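Local coordinates for putative uncharacterized protein (PDB 5BYP) that is of unknown function but folds as a lipocalin-like antiparallel barrel of the calycin clan, many of whose members bind small hydrophobic ligands, at residues Ser29-Phe34 / Tyr42-Ser47; Gly37-Tyr42 / Asn91-Gly96; Tyr54-Leu59 / Trp69-Ser74; Ala79-Val84 / Trp95-Glu100. One frame throughout, in Å; residues are numbered along the deposited sequence.

Contact 1: Ser29-Phe34 / Tyr42-Ser47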
# COMPACT_ATOMS: atom_id res chain seq x y z
N SER A 29 -12.11 2.41 -3.78
CA SER A 29 -12.17 2.14 -2.35
C SER A 29 -10.80 2.27 -1.64
O SER A 29 -10.78 2.38 -0.41
CB SER A 29 -12.72 0.73 -2.14
OG SER A 29 -12.73 0.33 -0.78
N ILE A 30 -9.67 2.26 -2.38
CA ILE A 30 -8.33 2.18 -1.77
C ILE A 30 -7.60 3.55 -1.72
O ILE A 30 -7.55 4.29 -2.71
CB ILE A 30 -7.49 1.11 -2.53
CG1 ILE A 30 -8.12 -0.30 -2.34
CG2 ILE A 30 -5.99 1.15 -2.13
CD1 ILE A 30 -7.37 -1.50 -2.97
N PHE A 31 -6.98 3.84 -0.54
CA PHE A 31 -6.18 5.03 -0.28
C PHE A 31 -4.91 4.66 0.48
O PHE A 31 -4.94 3.77 1.34
CB PHE A 31 -6.99 6.06 0.53
CG PHE A 31 -8.24 6.57 -0.15
CD1 PHE A 31 -9.43 5.84 -0.09
CD2 PHE A 31 -8.25 7.80 -0.80
CE1 PHE A 31 -10.58 6.31 -0.72
CE2 PHE A 31 -9.41 8.29 -1.38
CZ PHE A 31 -10.57 7.53 -1.36
N TYR A 32 -3.78 5.32 0.15
CA TYR A 32 -2.48 5.19 0.85
C TYR A 32 -2.13 6.52 1.45
O TYR A 32 -2.34 7.53 0.82
CB TYR A 32 -1.36 4.73 -0.12
CG TYR A 32 -1.27 3.24 -0.41
CD1 TYR A 32 -2.41 2.44 -0.46
CD2 TYR A 32 -0.06 2.66 -0.81
CE1 TYR A 32 -2.35 1.11 -0.84
CE2 TYR A 32 0.02 1.32 -1.15
CZ TYR A 32 -1.13 0.55 -1.19
OH TYR A 32 -1.04 -0.76 -1.58
N GLY A 33 -1.66 6.51 2.69
CA GLY A 33 -1.29 7.73 3.41
C GLY A 33 0.16 7.71 3.83
O GLY A 33 0.67 6.67 4.26
N PHE A 34 0.85 8.84 3.69
CA PHE A 34 2.27 8.94 4.01
C PHE A 34 2.50 10.13 4.92
O PHE A 34 2.01 11.21 4.63
CB PHE A 34 3.10 9.06 2.72
CG PHE A 34 2.91 7.94 1.72
CD1 PHE A 34 1.92 8.01 0.75
CD2 PHE A 34 3.74 6.82 1.74
CE1 PHE A 34 1.73 6.96 -0.16
CE2 PHE A 34 3.57 5.78 0.81
CZ PHE A 34 2.57 5.86 -0.13
N TYR A 42 -6.33 2.66 3.73
CA TYR A 42 -7.75 2.46 4.06
C TYR A 42 -8.56 1.94 2.86
O TYR A 42 -8.36 2.37 1.72
CB TYR A 42 -8.42 3.73 4.62
CG TYR A 42 -7.50 4.89 4.92
CD1 TYR A 42 -6.77 4.94 6.10
CD2 TYR A 42 -7.47 6.01 4.09
CE1 TYR A 42 -5.93 6.02 6.39
CE2 TYR A 42 -6.67 7.10 4.39
CZ TYR A 42 -5.90 7.11 5.55
OH TYR A 42 -5.10 8.19 5.86
N CYS A 43 -9.52 1.04 3.16
CA CYS A 43 -10.47 0.45 2.23
C CYS A 43 -11.84 0.95 2.56
O CYS A 43 -12.31 0.73 3.67
CB CYS A 43 -10.42 -1.07 2.26
SG CYS A 43 -11.33 -1.85 0.93
N MSE A 44 -12.47 1.63 1.63
CA MSE A 44 -13.76 2.26 1.87
C MSE A 44 -14.92 1.31 1.73
O MSE A 44 -14.76 0.12 1.46
CB MSE A 44 -13.97 3.46 0.93
CG MSE A 44 -13.12 4.68 1.31
SE MSE A 44 -13.58 5.52 3.04
CE MSE A 44 -11.77 6.30 3.49
N ASN A 45 -16.09 1.85 2.04
CA ASN A 45 -17.40 1.23 1.96
C ASN A 45 -18.42 2.38 1.94
O ASN A 45 -18.42 3.20 2.87
CB ASN A 45 -17.62 0.24 3.12
N LYS A 46 -19.20 2.50 0.83
CA LYS A 46 -20.23 3.55 0.64
C LYS A 46 -21.20 3.57 1.82
O LYS A 46 -22.02 4.49 1.95
CB LYS A 46 -21.00 3.34 -0.68
N SER A 47 -21.10 2.54 2.66
CA SER A 47 -21.78 2.33 3.93
C SER A 47 -21.64 3.57 4.82
O SER A 47 -22.66 4.14 5.23
CB SER A 47 -21.17 1.12 4.63
OG SER A 47 -19.75 1.25 4.65
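The carbonyl oxygen of Tyr42 lies at the edge of the Phe31 ring, near its plane, and the side chain of Met44, a selenomethionine, approaches the ring obliquely, its CG 3.6 Å from Phe31 CE1. The Tyr42 ring is applied obliquely to the root of the phenylalanine instead, its CD2 3.6 Å from Phe31 CB. With CG anti to the carbonyl carbon (chi1 -61°), the Phe31 ring is carried toward Met44, whose side chain it crosses at about a right angle. Strands 30-35 and 38-43 form an antiparallel beta hairpin of the lipocalin-like barrel. Phe31 and Tyr42 are a hydrogen-bonded pair, with Phe31 N to Tyr42 O and Tyr42 N to Phe31 O both 3.0 Å. Ile30 and Cys43, the next, non-hydrogen-bonded pair, face the other side of the sheet, where both touch Phe92 of helix 87-92. Past the paired residues, Met44 N donates to Ser29 O over 2.8 Å, and Ser29 OG donates to Met44 O over 3.0 Å from above the carbonyl plane. Exchanging Ser29 for an alanine would probably leave Met44 O without this hydroxyl donor and the departing chain less firmly tied to the hairpin. Farther out, Tyr127 meets the Phe31 ring edge-to-face, and Met44 rests on Tyr50.

Contact 2: Gly37-Tyr42 / Asn91-Gly96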
# COMPACT_ATOMS: atom_id res chain seq x y z
N GLY A 37 7.66 9.17 7.61
CA GLY A 37 8.06 7.80 7.92
C GLY A 37 6.93 6.83 8.21
O GLY A 37 7.12 5.62 8.10
N SER A 38 5.74 7.34 8.58
CA SER A 38 4.59 6.50 8.89
C SER A 38 3.69 6.28 7.68
O SER A 38 3.48 7.19 6.86
CB SER A 38 3.76 7.09 10.02
OG SER A 38 4.48 6.98 11.23
N PHE A 39 3.14 5.08 7.59
CA PHE A 39 2.27 4.69 6.50
C PHE A 39 0.89 4.34 7.00
O PHE A 39 0.75 3.74 8.06
CB PHE A 39 2.89 3.51 5.75
CG PHE A 39 2.02 2.95 4.66
CD1 PHE A 39 1.87 3.62 3.45
CD2 PHE A 39 1.36 1.73 4.84
CE1 PHE A 39 1.06 3.10 2.43
CE2 PHE A 39 0.56 1.20 3.81
CZ PHE A 39 0.42 1.89 2.62
N LEU A 40 -0.13 4.75 6.24
CA LEU A 40 -1.54 4.48 6.48
C LEU A 40 -2.18 3.99 5.22
O LEU A 40 -1.82 4.45 4.14
CB LEU A 40 -2.26 5.77 6.95
CG LEU A 40 -1.73 6.43 8.23
CD1 LEU A 40 -2.18 7.86 8.32
CD2 LEU A 40 -2.12 5.63 9.49
N ALA A 41 -3.14 3.08 5.34
CA ALA A 41 -3.88 2.59 4.19
C ALA A 41 -5.33 2.32 4.60
O ALA A 41 -5.56 1.88 5.74
CB ALA A 41 -3.23 1.34 3.63
N TYR A 42 -6.33 2.66 3.73
CA TYR A 42 -7.75 2.46 4.06
C TYR A 42 -8.56 1.94 2.86
O TYR A 42 -8.36 2.37 1.72
CB TYR A 42 -8.42 3.73 4.62
CG TYR A 42 -7.50 4.89 4.92
CD1 TYR A 42 -6.77 4.94 6.10
CD2 TYR A 42 -7.47 6.01 4.09
CE1 TYR A 42 -5.93 6.02 6.39
CE2 TYR A 42 -6.67 7.10 4.39
CZ TYR A 42 -5.90 7.11 5.55
OH TYR A 42 -5.10 8.19 5.86
N ASN A 91 -6.89 -9.48 0.50
CA ASN A 91 -7.60 -8.80 -0.56
C ASN A 91 -7.03 -7.41 -0.83
O ASN A 91 -7.07 -6.95 -1.97
CB ASN A 91 -9.10 -8.68 -0.24
CG ASN A 91 -9.82 -9.99 -0.00
OD1 ASN A 91 -9.27 -11.09 -0.18
ND2 ASN A 91 -11.05 -9.89 0.49
N PHE A 92 -6.58 -6.73 0.20
CA PHE A 92 -6.12 -5.37 0.04
C PHE A 92 -4.66 -5.34 -0.36
O PHE A 92 -4.32 -4.74 -1.37
CB PHE A 92 -6.36 -4.63 1.32
CG PHE A 92 -6.22 -3.14 1.23
CD1 PHE A 92 -5.01 -2.54 1.48
CD2 PHE A 92 -7.33 -2.34 0.99
CE1 PHE A 92 -4.89 -1.15 1.45
CE2 PHE A 92 -7.21 -0.95 0.97
CZ PHE A 92 -5.99 -0.37 1.19
N PHE A 93 -3.78 -5.97 0.40
CA PHE A 93 -2.39 -5.91 0.03
C PHE A 93 -1.97 -7.09 -0.81
O PHE A 93 -1.53 -6.88 -1.94
CB PHE A 93 -1.50 -5.79 1.27
CG PHE A 93 -1.75 -4.53 2.05
CD1 PHE A 93 -1.32 -3.30 1.57
CD2 PHE A 93 -2.48 -4.57 3.23
CE1 PHE A 93 -1.53 -2.13 2.30
CE2 PHE A 93 -2.69 -3.40 3.96
CZ PHE A 93 -2.19 -2.19 3.51
N GLY A 94 -2.06 -8.30 -0.25
CA GLY A 94 -1.62 -9.52 -0.91
C GLY A 94 -0.11 -9.61 -0.95
O GLY A 94 0.45 -10.32 -1.78
N TRP A 95 0.55 -8.91 -0.03
CA TRP A 95 2.02 -8.83 0.05
C TRP A 95 2.67 -10.08 0.66
O TRP A 95 3.90 -10.10 0.83
CB TRP A 95 2.44 -7.60 0.87
CG TRP A 95 2.00 -6.28 0.30
CD1 TRP A 95 1.45 -6.05 -0.93
CD2 TRP A 95 2.20 -5.00 0.90
NE1 TRP A 95 1.23 -4.71 -1.10
CE2 TRP A 95 1.67 -4.04 0.01
CE3 TRP A 95 2.70 -4.57 2.14
CZ2 TRP A 95 1.63 -2.68 0.31
CZ3 TRP A 95 2.64 -3.22 2.45
CH2 TRP A 95 2.13 -2.29 1.54
N GLY A 96 1.85 -11.08 1.00
CA GLY A 96 2.34 -12.33 1.55
C GLY A 96 2.63 -12.28 3.03
O GLY A 96 2.41 -11.25 3.67
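Inside the lipocalin-like barrel, Phe39 and Ala41 on strand 38-43 meet a cluster of aromatic side chains, Phe92, Phe93 and Trp95, where helix 87-92 gives way to a loop. The touching parts of the two segments run at 142° to each other, and they are joined by apolar packing without a hydrogen bond between them. Ala41 CB is the common point for two rings: it lies 3.7 Å from Phe92 CE1 and also 3.7 Å from Phe93 CZ, at the edge of the Phe93 ring. The two neighbouring phenylalanines reach this methyl group by different first torsions, Phe92 CG being anti to its backbone N (chi1 -167°) and Phe93 CG anti to its carbonyl carbon (chi1 -63°). Phe92 also turns its edge to the strand backbone, with CE2 3.6 Å from Tyr42 O. Two residues earlier on the strand, Phe39 CE2 is 4.2 Å from Phe93 CE1 and 4.4 Å from Trp95 CH2. Within the cluster each ring points an edge atom at the next: Phe92 CD1 sits over the centre of one Phe93 face, and Phe93 CD1 over one face of the indole, nearer its rim. Gly94, with positive phi, is where the chain leaves the helical conformation. Phe53, Ile66, Leu68 and Tyr32 pack around the same group. Inward-pointing strand residues lining an antiparallel barrel are typical of lipocalin-like folds; in many relatives this interior holds a ligand, whereas here a part of it is filled by the protein's own aromatic side chains.

Contact 3: Tyr54-Leu59 / Trp69-Ser74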
# COMPACT_ATOMS: atom_id res chain seq x y z
N TYR A 54 -1.71 0.18 9.05
CA TYR A 54 -0.66 1.13 9.34
C TYR A 54 0.70 0.45 9.32
O TYR A 54 0.81 -0.76 9.40
CB TYR A 54 -0.93 1.87 10.68
CG TYR A 54 -0.88 1.01 11.93
CD1 TYR A 54 -1.90 0.11 12.22
CD2 TYR A 54 0.10 1.21 12.90
CE1 TYR A 54 -1.89 -0.65 13.38
CE2 TYR A 54 0.11 0.48 14.08
CZ TYR A 54 -0.88 -0.45 14.32
OH TYR A 54 -0.87 -1.18 15.50
N GLY A 55 1.73 1.25 9.13
CA GLY A 55 3.09 0.77 9.09
C GLY A 55 4.08 1.89 8.92
O GLY A 55 3.80 3.03 9.29
N TYR A 56 5.23 1.57 8.35
CA TYR A 56 6.25 2.59 8.07
C TYR A 56 6.83 2.37 6.69
O TYR A 56 6.70 1.28 6.13
CB TYR A 56 7.36 2.59 9.15
CG TYR A 56 8.07 1.26 9.28
CD1 TYR A 56 7.55 0.25 10.08
CD2 TYR A 56 9.28 1.02 8.63
CE1 TYR A 56 8.23 -0.96 10.25
CE2 TYR A 56 9.94 -0.19 8.76
CZ TYR A 56 9.42 -1.18 9.57
OH TYR A 56 10.08 -2.38 9.69
N TYR A 57 7.47 3.41 6.12
CA TYR A 57 8.11 3.29 4.83
C TYR A 57 9.52 3.78 4.92
O TYR A 57 9.83 4.55 5.81
CB TYR A 57 7.33 4.04 3.73
CG TYR A 57 7.19 5.53 3.95
CD1 TYR A 57 6.12 6.04 4.68
CD2 TYR A 57 8.12 6.42 3.43
CE1 TYR A 57 5.99 7.42 4.89
CE2 TYR A 57 8.01 7.79 3.66
CZ TYR A 57 6.94 8.29 4.39
OH TYR A 57 6.81 9.64 4.62
N LYS A 58 10.38 3.31 4.02
CA LYS A 58 11.77 3.74 3.94
C LYS A 58 12.10 4.08 2.47
O LYS A 58 11.76 3.32 1.56
CB LYS A 58 12.73 2.66 4.52
N LEU A 59 12.68 5.24 2.23
CA LEU A 59 13.04 5.69 0.88
C LEU A 59 14.52 5.43 0.61
O LEU A 59 15.37 5.89 1.36
CB LEU A 59 12.72 7.18 0.68
CG LEU A 59 11.25 7.58 0.91
CD1 LEU A 59 11.11 9.09 0.96
CD2 LEU A 59 10.35 7.00 -0.15
N TRP A 69 2.71 -2.69 10.28
CA TRP A 69 2.84 -2.91 11.71
C TRP A 69 1.66 -3.72 12.27
O TRP A 69 0.51 -3.43 11.93
CB TRP A 69 2.96 -1.57 12.42
CG TRP A 69 3.55 -1.73 13.78
CD1 TRP A 69 2.87 -1.85 14.95
CD2 TRP A 69 4.93 -2.04 14.08
NE1 TRP A 69 3.75 -2.09 15.98
CE2 TRP A 69 5.02 -2.24 15.47
CE3 TRP A 69 6.11 -2.16 13.30
CZ2 TRP A 69 6.22 -2.50 16.11
CZ3 TRP A 69 7.30 -2.41 13.94
CH2 TRP A 69 7.36 -2.56 15.33
N PRO A 70 1.89 -4.76 13.10
CA PRO A 70 3.17 -5.25 13.64
C PRO A 70 3.97 -6.03 12.62
O PRO A 70 3.41 -6.77 11.82
CB PRO A 70 2.72 -6.15 14.79
CG PRO A 70 1.39 -6.68 14.36
CD PRO A 70 0.75 -5.56 13.62
N ASP A 71 5.29 -5.89 12.69
CA ASP A 71 6.19 -6.59 11.81
C ASP A 71 6.40 -8.03 12.33
O ASP A 71 5.75 -8.42 13.28
CB ASP A 71 7.50 -5.81 11.67
CG ASP A 71 8.31 -5.58 12.95
OD1 ASP A 71 7.86 -6.03 14.06
OD2 ASP A 71 9.40 -4.96 12.85
N ASN A 72 7.28 -8.82 11.70
CA ASN A 72 7.47 -10.20 12.14
C ASN A 72 8.68 -10.37 13.05
O ASN A 72 9.37 -11.39 12.95
CB ASN A 72 7.58 -11.17 10.95
CG ASN A 72 8.58 -10.80 9.89
OD1 ASN A 72 9.52 -10.04 10.12
ND2 ASN A 72 8.41 -11.33 8.71
N SER A 73 8.87 -9.46 13.99
CA SER A 73 9.93 -9.65 14.99
C SER A 73 9.52 -10.75 15.98
O SER A 73 8.36 -11.11 16.00
CB SER A 73 10.22 -8.34 15.72
OG SER A 73 9.02 -7.76 16.19
N SER A 74 10.45 -11.28 16.79
CA SER A 74 10.11 -12.35 17.73
C SER A 74 8.91 -11.97 18.64
O SER A 74 7.95 -12.73 18.70
CB SER A 74 11.32 -12.76 18.57
OG SER A 74 11.88 -11.68 19.30
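A single, nearly straight backbone hydrogen bond ties the segments, Trp69 N donating to Tyr54 O over 2.8 Å (170° at the hydrogen) just where the chain leaves strand 63-68. Trp69 then lays its indole against two tyrosines that stand two residues apart on strand 51-60. Tyr54 CE2 lies 3.7 Å from Trp69 CD1, and the tyrosine ring meets the five-membered ring obliquely, with the planes at 48°. Trp69 O sits over one face of the Tyr54 ring, offset toward its rim, while Tyr54 OH is in plane at the indole edge. Tyr56 comes from the six-membered end, edge against edge, its CE1 3.9 Å from Trp69 CE3. The peptide bond before Pro70 is cis, and the chain turns sharply there, bringing Asp71 N and Pro70 CB over one indole face. With CG between its backbone N and carbonyl carbon (chi1 61°), Asp71 directs its carboxylate onward, to the side where Ser73 stands. Its OD2 stays a long 4.1 Å from Tyr56 OH, the ring and carboxylate planes far from parallel. Ser73 OG donates to Asp71 OD1 over 3.0 Å from above the carboxylate plane, and Asn76 ND2 binds the same oxygen. A leucine in place of Asp71 would probably leave Ser73 OG and Asn76 ND2 without their shared acceptor and set the loop free to shift. The contact lies on the protein surface, at the exit from the paired strands 51-60 and 63-68, and the loop runs on to helix 77-84, where Pro70 rests on Ala79.

Contact 4: Ala79-Val84 / Trp95-Glu100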
# COMPACT_ATOMS: atom_id res chain seq x y z
N ALA A 79 0.74 -11.47 16.67
CA ALA A 79 -0.11 -10.42 16.13
C ALA A 79 0.13 -10.25 14.63
O ALA A 79 -0.82 -10.03 13.88
CB ALA A 79 0.16 -9.12 16.88
N HIS A 80 1.40 -10.39 14.18
CA HIS A 80 1.74 -10.31 12.75
C HIS A 80 1.00 -11.39 11.97
O HIS A 80 0.39 -11.10 10.95
CB HIS A 80 3.26 -10.45 12.53
CG HIS A 80 3.69 -10.26 11.09
ND1 HIS A 80 3.81 -9.01 10.53
CD2 HIS A 80 4.05 -11.18 10.17
CE1 HIS A 80 4.22 -9.21 9.30
NE2 HIS A 80 4.37 -10.49 9.03
N GLU A 81 1.04 -12.65 12.48
CA GLU A 81 0.38 -13.79 11.84
C GLU A 81 -1.16 -13.61 11.83
O GLU A 81 -1.79 -13.95 10.82
CB GLU A 81 0.78 -15.12 12.48
CG GLU A 81 2.18 -15.59 12.05
CD GLU A 81 2.49 -15.61 10.56
OE1 GLU A 81 1.80 -16.33 9.81
OE2 GLU A 81 3.44 -14.91 10.14
N GLU A 82 -1.74 -13.00 12.89
CA GLU A 82 -3.18 -12.68 12.91
C GLU A 82 -3.53 -11.68 11.79
O GLU A 82 -4.62 -11.75 11.24
CB GLU A 82 -3.61 -12.10 14.28
CG GLU A 82 -3.60 -13.12 15.41
CD GLU A 82 -3.90 -12.60 16.81
OE1 GLU A 82 -4.46 -11.49 16.93
OE2 GLU A 82 -3.60 -13.33 17.80
N LEU A 83 -2.60 -10.79 11.43
CA LEU A 83 -2.83 -9.77 10.41
C LEU A 83 -2.64 -10.31 9.01
O LEU A 83 -3.53 -10.17 8.18
CB LEU A 83 -1.87 -8.57 10.65
CG LEU A 83 -1.67 -7.58 9.50
CD1 LEU A 83 -2.90 -6.77 9.26
CD2 LEU A 83 -0.46 -6.67 9.75
N VAL A 84 -1.46 -10.90 8.73
CA VAL A 84 -1.08 -11.36 7.38
C VAL A 84 -1.92 -12.56 6.90
O VAL A 84 -1.87 -12.87 5.72
CB VAL A 84 0.45 -11.65 7.21
CG1 VAL A 84 1.24 -10.36 7.27
CG2 VAL A 84 0.96 -12.64 8.24
N TRP A 95 0.55 -8.91 -0.03
CA TRP A 95 2.02 -8.83 0.05
C TRP A 95 2.67 -10.08 0.66
O TRP A 95 3.90 -10.10 0.83
CB TRP A 95 2.44 -7.60 0.87
CG TRP A 95 2.00 -6.28 0.30
CD1 TRP A 95 1.45 -6.05 -0.93
CD2 TRP A 95 2.20 -5.00 0.90
NE1 TRP A 95 1.23 -4.71 -1.10
CE2 TRP A 95 1.67 -4.04 0.01
CE3 TRP A 95 2.70 -4.57 2.14
CZ2 TRP A 95 1.63 -2.68 0.31
CZ3 TRP A 95 2.64 -3.22 2.45
CH2 TRP A 95 2.13 -2.29 1.54
N GLY A 96 1.85 -11.08 1.00
CA GLY A 96 2.34 -12.33 1.55
C GLY A 96 2.63 -12.28 3.03
O GLY A 96 2.41 -11.25 3.67
N ASP A 97 3.18 -13.37 3.56
CA ASP A 97 3.47 -13.57 4.99
C ASP A 97 4.36 -12.47 5.60
O ASP A 97 4.25 -12.19 6.80
CB ASP A 97 4.14 -14.94 5.19
CG ASP A 97 4.42 -15.30 6.62
OD1 ASP A 97 3.44 -15.68 7.35
OD2 ASP A 97 5.59 -15.22 7.03
N THR A 98 5.24 -11.88 4.79
CA THR A 98 6.20 -10.91 5.31
C THR A 98 5.52 -9.57 5.74
O THR A 98 6.02 -8.91 6.67
CB THR A 98 7.34 -10.69 4.29
OG1 THR A 98 8.44 -10.08 4.95
CG2 THR A 98 6.92 -9.86 3.08
N GLY A 99 4.42 -9.18 5.07
CA GLY A 99 3.72 -7.93 5.34
C GLY A 99 4.55 -6.73 4.97
O GLY A 99 4.51 -5.69 5.64
N GLU A 100 5.35 -6.89 3.91
CA GLU A 100 6.28 -5.91 3.38
C GLU A 100 6.33 -6.03 1.87
O GLU A 100 6.36 -7.15 1.36
CB GLU A 100 7.69 -6.14 3.98
CG GLU A 100 8.69 -4.99 3.73
CD GLU A 100 9.39 -4.82 2.37
OE1 GLU A 100 9.32 -5.72 1.51
OE2 GLU A 100 10.06 -3.77 2.20
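His80 NE2 donates to the backbone oxygen of Asp97 over 2.8 Å, meeting it in the carbonyl plane but 18° out of the plane of the imidazole. Thr98 O also lies at the ring edge, 3.2 Å from His80 CE1. Val84, one helical turn on, puts CG1 over one face of the imidazole, offset toward the rim, and holds the same methyl 3.6 Å from Asp97 O. The ring reaches across because CG is anti to the backbone N (chi1 -175°). On the solvent side, the carboxylates of Glu81, Asp97 and Glu77 lie near one another, like charges together. In the next shell, a type I turn from Gly96 to Gly99, closed by Gly99 N to Gly96 O at 3.2 Å, presents the carbonyls. Gly99 has positive phi and lies close to His80 and Val84. His80 ND1 is hydrogen-bonded to Pro70 O, so the imidazole bridges two loops. Helix 77-84 is thus held to the connection between helix 87-92 and strand 100-108, with Gly96 O hydrogen-bonded to Tyr89 OH of helix 87-92, and a backbone hydrogen bond between Gly99 and Leu68 of strand 63-68.

Contacts 1, 2 and 3 share one curled antiparallel sheet: strand 38-43 serves contacts 1 and 2, and the adjoining strand 51-60 carries contact 3. Contact 2 lies about 4 Å from the chain centre, and the centres of contacts 1, 3 and 4 are about 11, 10 and 10 Å from its own. Along the chain, contact 1 is complete before contact 3 begins, contact 3 falls between the segments of contact 2, and contacts 2 and 4 overlap at Trp95 and Gly96. The two-helix excursion between strands 63-68 and 100-108 is thus held at its start by contact 3, tied from first helix to closing loop by contact 4, and packed into the barrel interior by contact 2.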